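Local coordinates for cupin domain protein (Microcystis aeruginosa DIANCHI905, PDB 5ZBE) that is of unknown function but folds as a two-domain cupin (bicupin) and binds an iron(II) ion in its first cupin domain, at residues 44-49 against 79-84; 48-53 against 73-78. All coordinates share one frame; numbering follows the deposited sequence.

In the fold
Contact 1 and contact 2 both use strand 48-55, and they share Ser48 and Gln49. In contact 1 residues 44-47 meet the turn 79-82 and the residues that follow it, and His45 and His84 close around the iron(II) ion. Contact 2 continues down the strand, pairing 48-53 with 73-78 nearer the middle of the chain; its centre is about 8 Å from the centre of the chain, against about 17 Å for contact 1. The centres of the contacts are about 12 Å apart, yet the two contacts touch where His84 ND1 packs on Ala78 CB at 3.6 Å. Gln49 joins them directly, reaching the iron from a backbone held in contact 2.

Contact 1 of 2, residues 44-49 against 79-84. With FE2 (Fe (II) ion), chain B.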
loop_
_atom_site.group_PDB
_atom_site.type_symbol
_atom_site.label_atom_id
_atom_site.label_comp_id
_atom_site.label_asym_id
_atom_site.label_seq_id
_atom_site.Cartn_x
_atom_site.Cartn_y
_atom_site.Cartn_z
ATOM N N GLN A 44 12.529 0.003 15.796
ATOM C CA GLN A 44 12.608 -1.306 15.178
ATOM C C GLN A 44 11.512 -2.188 15.719
ATOM O O GLN A 44 10.989 -1.946 16.809
ATOM C CB GLN A 44 13.987 -1.940 15.394
ATOM C CG GLN A 44 14.384 -2.166 16.840
ATOM C CD GLN A 44 15.897 -2.246 17.009
ATOM O OE1 GLN A 44 16.505 -1.385 17.653
ATOM N NE2 GLN A 44 16.515 -3.258 16.408
ATOM N N HIS A 45 11.149 -3.197 14.931
ATOM C CA HIS A 45 10.141 -4.178 15.329
ATOM C C HIS A 45 10.332 -5.468 14.530
ATOM O O HIS A 45 10.906 -5.452 13.438
ATOM C CB HIS A 45 8.726 -3.615 15.124
ATOM C CG HIS A 45 8.570 -2.744 13.912
ATOM N ND1 HIS A 45 8.622 -3.232 12.626
ATOM C CD2 HIS A 45 8.300 -1.422 13.802
ATOM C CE1 HIS A 45 8.425 -2.244 11.770
ATOM N NE2 HIS A 45 8.212 -1.139 12.463
ATOM N N PRO A 46 9.854 -6.597 15.075
ATOM C CA PRO A 46 10.061 -7.884 14.419
ATOM C C PRO A 46 9.357 -8.008 13.067
ATOM O O PRO A 46 9.825 -8.739 12.199
ATOM C CB PRO A 46 9.483 -8.900 15.415
ATOM C CG PRO A 46 8.675 -8.101 16.378
ATOM C CD PRO A 46 9.292 -6.748 16.426
ATOM N N GLU A 47 8.249 -7.301 12.888
ATOM C CA GLU A 47 7.573 -7.292 11.588
ATOM C C GLU A 47 8.432 -6.592 10.550
ATOM O O GLU A 47 9.020 -5.553 10.824
ATOM C CB GLU A 47 6.239 -6.567 11.653
ATOM C CG GLU A 47 5.256 -7.153 12.650
ATOM C CD GLU A 47 5.314 -6.504 14.036
ATOM O OE1 GLU A 47 6.337 -5.903 14.411
ATOM O OE2 GLU A 47 4.315 -6.606 14.766
ATOM N N SER A 48 8.478 -7.176 9.363
ATOM C CA SER A 48 8.987 -6.516 8.172
ATOM C C SER A 48 8.005 -5.429 7.759
ATOM O O SER A 48 6.815 -5.535 8.028
ATOM C CB SER A 48 9.137 -7.527 7.051
ATOM O OG SER A 48 10.111 -8.504 7.395
ATOM N N GLN A 49 8.508 -4.383 7.104
ATOM C CA GLN A 49 7.668 -3.243 6.741
ATOM C C GLN A 49 7.980 -2.723 5.357
ATOM O O GLN A 49 9.133 -2.642 4.969
ATOM C CB GLN A 49 7.844 -2.122 7.767
ATOM C CG GLN A 49 6.978 -0.892 7.538
ATOM C CD GLN A 49 7.264 0.214 8.543
ATOM O OE1 GLN A 49 7.594 1.349 8.172
ATOM N NE2 GLN A 49 7.161 -0.106 9.797
ATOM N N ASP A 79 13.497 -4.493 6.658
ATOM C CA ASP A 79 13.436 -5.905 7.057
ATOM C C ASP A 79 13.309 -6.017 8.571
ATOM O O ASP A 79 13.404 -5.003 9.296
ATOM C CB ASP A 79 14.656 -6.672 6.563
ATOM C CG ASP A 79 14.668 -6.864 5.058
ATOM O OD1 ASP A 79 13.632 -6.660 4.376
ATOM O OD2 ASP A 79 15.731 -7.241 4.553
ATOM N N ALA A 80 13.067 -7.238 9.037
ATOM C CA ALA A 80 12.838 -7.507 10.462
ATOM C C ALA A 80 13.913 -6.866 11.354
ATOM O O ALA A 80 15.104 -7.036 11.125
ATOM C CB ALA A 80 12.764 -9.007 10.707
ATOM N N ASN A 81 13.454 -6.094 12.339
ATOM C CA ASN A 81 14.305 -5.412 13.333
ATOM C C ASN A 81 15.323 -4.412 12.795
ATOM O O ASN A 81 16.225 -4.007 13.518
ATOM C CB ASN A 81 15.024 -6.423 14.225
ATOM C CG ASN A 81 14.073 -7.393 14.881
ATOM O OD1 ASN A 81 13.235 -6.997 15.699
ATOM N ND2 ASN A 81 14.188 -8.670 14.521
ATOM N N VAL A 82 15.172 -4.003 11.542
ATOM C CA VAL A 82 16.010 -2.962 10.970
ATOM C C VAL A 82 15.478 -1.618 11.447
ATOM O O VAL A 82 14.295 -1.323 11.269
ATOM C CB VAL A 82 15.941 -3.003 9.426
ATOM C CG1 VAL A 82 16.632 -1.782 8.823
ATOM C CG2 VAL A 82 16.616 -4.272 8.919
ATOM N N SER A 83 16.347 -0.805 12.042
ATOM C CA SER A 83 15.944 0.521 12.512
ATOM C C SER A 83 15.573 1.409 11.335
ATOM O O SER A 83 16.310 1.491 10.346
ATOM C CB SER A 83 17.068 1.180 13.311
ATOM O OG SER A 83 17.408 0.379 14.414
ATOM N N HIS A 84 14.415 2.058 11.434
ATOM C CA HIS A 84 13.961 2.985 10.392
ATOM C C HIS A 84 13.149 4.115 10.991
ATOM O O HIS A 84 12.395 3.911 11.945
ATOM C CB HIS A 84 13.099 2.268 9.350
ATOM C CG HIS A 84 11.976 1.497 9.957
ATOM N ND1 HIS A 84 12.165 0.293 10.591
ATOM C CD2 HIS A 84 10.665 1.783 10.077
ATOM C CE1 HIS A 84 11.006 -0.150 11.042
ATOM N NE2 HIS A 84 10.079 0.741 10.745
HETATM FE FE FE2 B . 8.043 0.793 11.558
HETATM O O HOH W 1 12.228 -2.981 12.316
HETATM O O HOH W 2 10.855 -3.631 10.010
HETATM O O HOH W 3 6.057 0.984 12.219
HETATM O O HOH W 4 7.670 2.725 10.753
#
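His45 and His84 meet at the iron(II) ion, which His45 NE2 binds at 2.1 Å and His84 NE2 at 2.2 Å. Their side chains cross at about a right angle, the ring planes 76° apart, and His45 NE2 lies at the edge of the His84 ring; what brings the two nitrogens together is the shared metal. The amide end of Gln49 is a further ligand, although its nitrogen and oxygen are probably exchanged in the model. Its extended chain reaches the metal, and the amide plane stands almost perpendicular to the His84 ring. Waters 3 and 4 and His43 complete six ligands.

Second-shell hydrogen bonds fix the rotation of both imidazoles. His84 ND1 donates to Val82 O at 2.8 Å, nearly in the ring plane, and His45 ND1 donates to Glu47 O in the plane of its own ring. A chi1 of 36° brings the His45 imidazole round between its backbone N and carbonyl carbon, within range of that oxygen.

The spacing of His43, His45 and Gln49, His-x-His-x3-Gln, matches the first conserved cupin motif with glutamine at the usual glutamate position, and His84 supplies the histidine of the second.

Between the backbones, Asn81 N donates to His45 O at 2.8 Å from above the carbonyl plane. Asp79 to Val82 form a type II turn, closed by Val82 N on Asp79 O. Water 1 takes the hydrogen of His45 N at 2.8 Å and lies equally near Val82 O, while water 2 sits between Glu47 O and Asp79 O.

Packing is lighter: Ala80 CB rests 3.3 Å from Pro46 O, and Asn81 crosses Pro46 obliquely.

Contact 2 of 2, residues 48-53 against 73-78; sequences SQIGMV and QDIHVA. With FE2 (Fe (II) ion), chain B.
Gln49 and Ala78 form a hydrogen-bonded pair in the antiparallel sheet of the first cupin barrel, where strands 48-53 and 74-78 run at 159° to each other. Gln49 N donates to Ala78 O and Ala78 N to Gln49 O, each at 2.8 Å. Gly51 and His76 repeat the pattern less evenly, with His76 N on Gly51 O at 2.9 Å but Gly51 N on His76 O at 3.3 Å.

Three of these carbonyls receive a CA-H contact as well. His76 O has Ile50 CA 3.1 Å away, Gly51 O is met by Ile75 CA, and Ala78 O by Ser48 CA. The other edge of strand 48-53 is satisfied by strand 94-101, through backbone bonds of Ser48, Ile50 and Met52 to Arg101, Leu99 and Phe97.

His76 lies over Gly51, whose N is 3.4 Å above one ring face; a chi1 of 76° folds the imidazole back across the neighbouring strand, and with no side chain at Gly51 the ring can settle against its main chain. His76 NE2 comes 3.0 Å from the modelled OE1 of Gln49, but that amide is probably turned over, so the atom facing the ring is uncertain. Phe86 meets the ring edge-to-face. Asp74 is held by a salt bridge to Arg70 and a hydrogen bond to Thr114.

On the sheet face carrying Ile50 and Val77, their CG2 methyls approach loosely and Phe135 of strand 135-142 covers both. Where direct pairing ends, water 5 joins the strands, accepting from Val53 N at 2.8 Å and donating to Asp74 O at 2.7 Å.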
loop_
_atom_site.group_PDB
_atom_site.type_symbol
_atom_site.label_atom_id
_atom_site.label_comp_id
_atom_site.label_asym_id
_atom_site.label_seq_id
_atom_site.Cartn_x
_atom_site.Cartn_y
_atom_site.Cartn_z
ATOM N N SER A 48 8.478 -7.176 9.363
ATOM C CA SER A 48 8.987 -6.516 8.172
ATOM C C SER A 48 8.005 -5.429 7.759
ATOM O O SER A 48 6.815 -5.535 8.028
ATOM C CB SER A 48 9.137 -7.527 7.051
ATOM O OG SER A 48 10.111 -8.504 7.395
ATOM N N GLN A 49 8.508 -4.383 7.104
ATOM C CA GLN A 49 7.668 -3.243 6.741
ATOM C C GLN A 49 7.980 -2.723 5.357
ATOM O O GLN A 49 9.133 -2.642 4.969
ATOM C CB GLN A 49 7.844 -2.122 7.767
ATOM C CG GLN A 49 6.978 -0.892 7.538
ATOM C CD GLN A 49 7.264 0.214 8.543
ATOM O OE1 GLN A 49 7.594 1.349 8.172
ATOM N NE2 GLN A 49 7.161 -0.106 9.797
ATOM N N ILE A 50 6.927 -2.394 4.611
ATOM C CA ILE A 50 7.060 -1.709 3.335
ATOM C C ILE A 50 6.061 -0.597 3.294
ATOM O O ILE A 50 5.093 -0.607 4.059
ATOM C CB ILE A 50 6.827 -2.642 2.130
ATOM C CG1 ILE A 50 5.450 -3.295 2.214
ATOM C CG2 ILE A 50 7.918 -3.695 2.055
ATOM C CD1 ILE A 50 5.147 -4.234 1.060
ATOM N N GLY A 51 6.282 0.378 2.429
ATOM C CA GLY A 51 5.326 1.460 2.288
ATOM C C GLY A 51 5.677 2.439 1.207
ATOM O O GLY A 51 6.761 2.371 0.634
ATOM N N MET A 52 4.735 3.339 0.923
ATOM C CA MET A 52 4.912 4.397 -0.066
ATOM C C MET A 52 4.281 5.689 0.364
ATOM O O MET A 52 3.275 5.690 1.071
ATOM C CB MET A 52 4.231 4.042 -1.380
ATOM C CG MET A 52 4.602 2.697 -1.925
ATOM S SD MET A 52 3.863 2.487 -3.547
ATOM C CE MET A 52 4.272 3.994 -4.429
ATOM N N VAL A 53 4.842 6.778 -0.133
ATOM C CA VAL A 53 4.204 8.079 -0.011
ATOM C C VAL A 53 3.110 8.162 -1.085
ATOM O O VAL A 53 3.354 7.838 -2.253
ATOM C CB VAL A 53 5.211 9.201 -0.218
ATOM C CG1 VAL A 53 4.530 10.564 -0.205
ATOM C CG2 VAL A 53 6.307 9.109 0.849
ATOM N N GLN A 73 5.967 6.588 -6.318
ATOM C CA GLN A 73 7.110 6.079 -7.067
ATOM C C GLN A 73 7.989 5.116 -6.279
ATOM O O GLN A 73 8.313 4.038 -6.750
ATOM C CB GLN A 73 7.938 7.247 -7.593
ATOM C CG GLN A 73 7.144 8.136 -8.537
ATOM C CD GLN A 73 7.769 9.495 -8.760
ATOM O OE1 GLN A 73 8.755 9.608 -9.466
ATOM N NE2 GLN A 73 7.175 10.552 -8.159
ATOM N N ASP A 74 8.374 5.514 -5.072
ATOM C CA ASP A 74 9.333 4.757 -4.297
ATOM C C ASP A 74 8.663 3.966 -3.190
ATOM O O ASP A 74 7.654 4.381 -2.633
ATOM C CB ASP A 74 10.369 5.711 -3.713
ATOM C CG ASP A 74 11.077 6.497 -4.782
ATOM O OD1 ASP A 74 11.546 5.873 -5.760
ATOM O OD2 ASP A 74 11.159 7.731 -4.656
ATOM N N ILE A 75 9.234 2.819 -2.882
ATOM C CA ILE A 75 8.735 2.060 -1.741
ATOM C C ILE A 75 9.889 1.807 -0.762
ATOM O O ILE A 75 10.979 1.392 -1.140
ATOM C CB ILE A 75 7.923 0.802 -2.147
ATOM C CG1 ILE A 75 8.581 -0.492 -1.727
ATOM C CG2 ILE A 75 7.509 0.810 -3.610
ATOM C CD1 ILE A 75 7.834 -1.132 -0.599
ATOM N N HIS A 76 9.645 2.078 0.510
ATOM C CA HIS A 76 10.627 1.760 1.531
ATOM C C HIS A 76 10.519 0.334 1.938
ATOM O O HIS A 76 9.444 -0.237 1.919
ATOM C CB HIS A 76 10.535 2.702 2.723
ATOM C CG HIS A 76 9.391 2.445 3.638
ATOM N ND1 HIS A 76 8.266 3.152 3.589
ATOM C CD2 HIS A 76 9.250 1.577 4.675
ATOM C CE1 HIS A 76 7.448 2.732 4.532
ATOM N NE2 HIS A 76 8.047 1.779 5.206
ATOM N N VAL A 77 11.652 -0.246 2.309
ATOM C CA VAL A 77 11.703 -1.651 2.641
ATOM C C VAL A 77 12.558 -1.815 3.887
ATOM O O VAL A 77 13.771 -1.701 3.822
ATOM C CB VAL A 77 12.297 -2.499 1.495
ATOM C CG1 VAL A 77 12.250 -3.972 1.851
ATOM C CG2 VAL A 77 11.541 -2.247 0.187
ATOM N N ALA A 78 11.904 -2.089 5.011
ATOM C CA ALA A 78 12.603 -2.274 6.288
ATOM C C ALA A 78 12.422 -3.716 6.712
ATOM O O ALA A 78 11.311 -4.125 7.054
ATOM C CB ALA A 78 12.015 -1.354 7.347
HETATM FE FE FE2 B . 8.043 0.793 11.558
HETATM O O HOH W 5 7.216 6.807 -1.613
HETATM O O HOH W 3 6.057 0.984 12.219
HETATM O O HOH W 4 7.670 2.725 10.753
#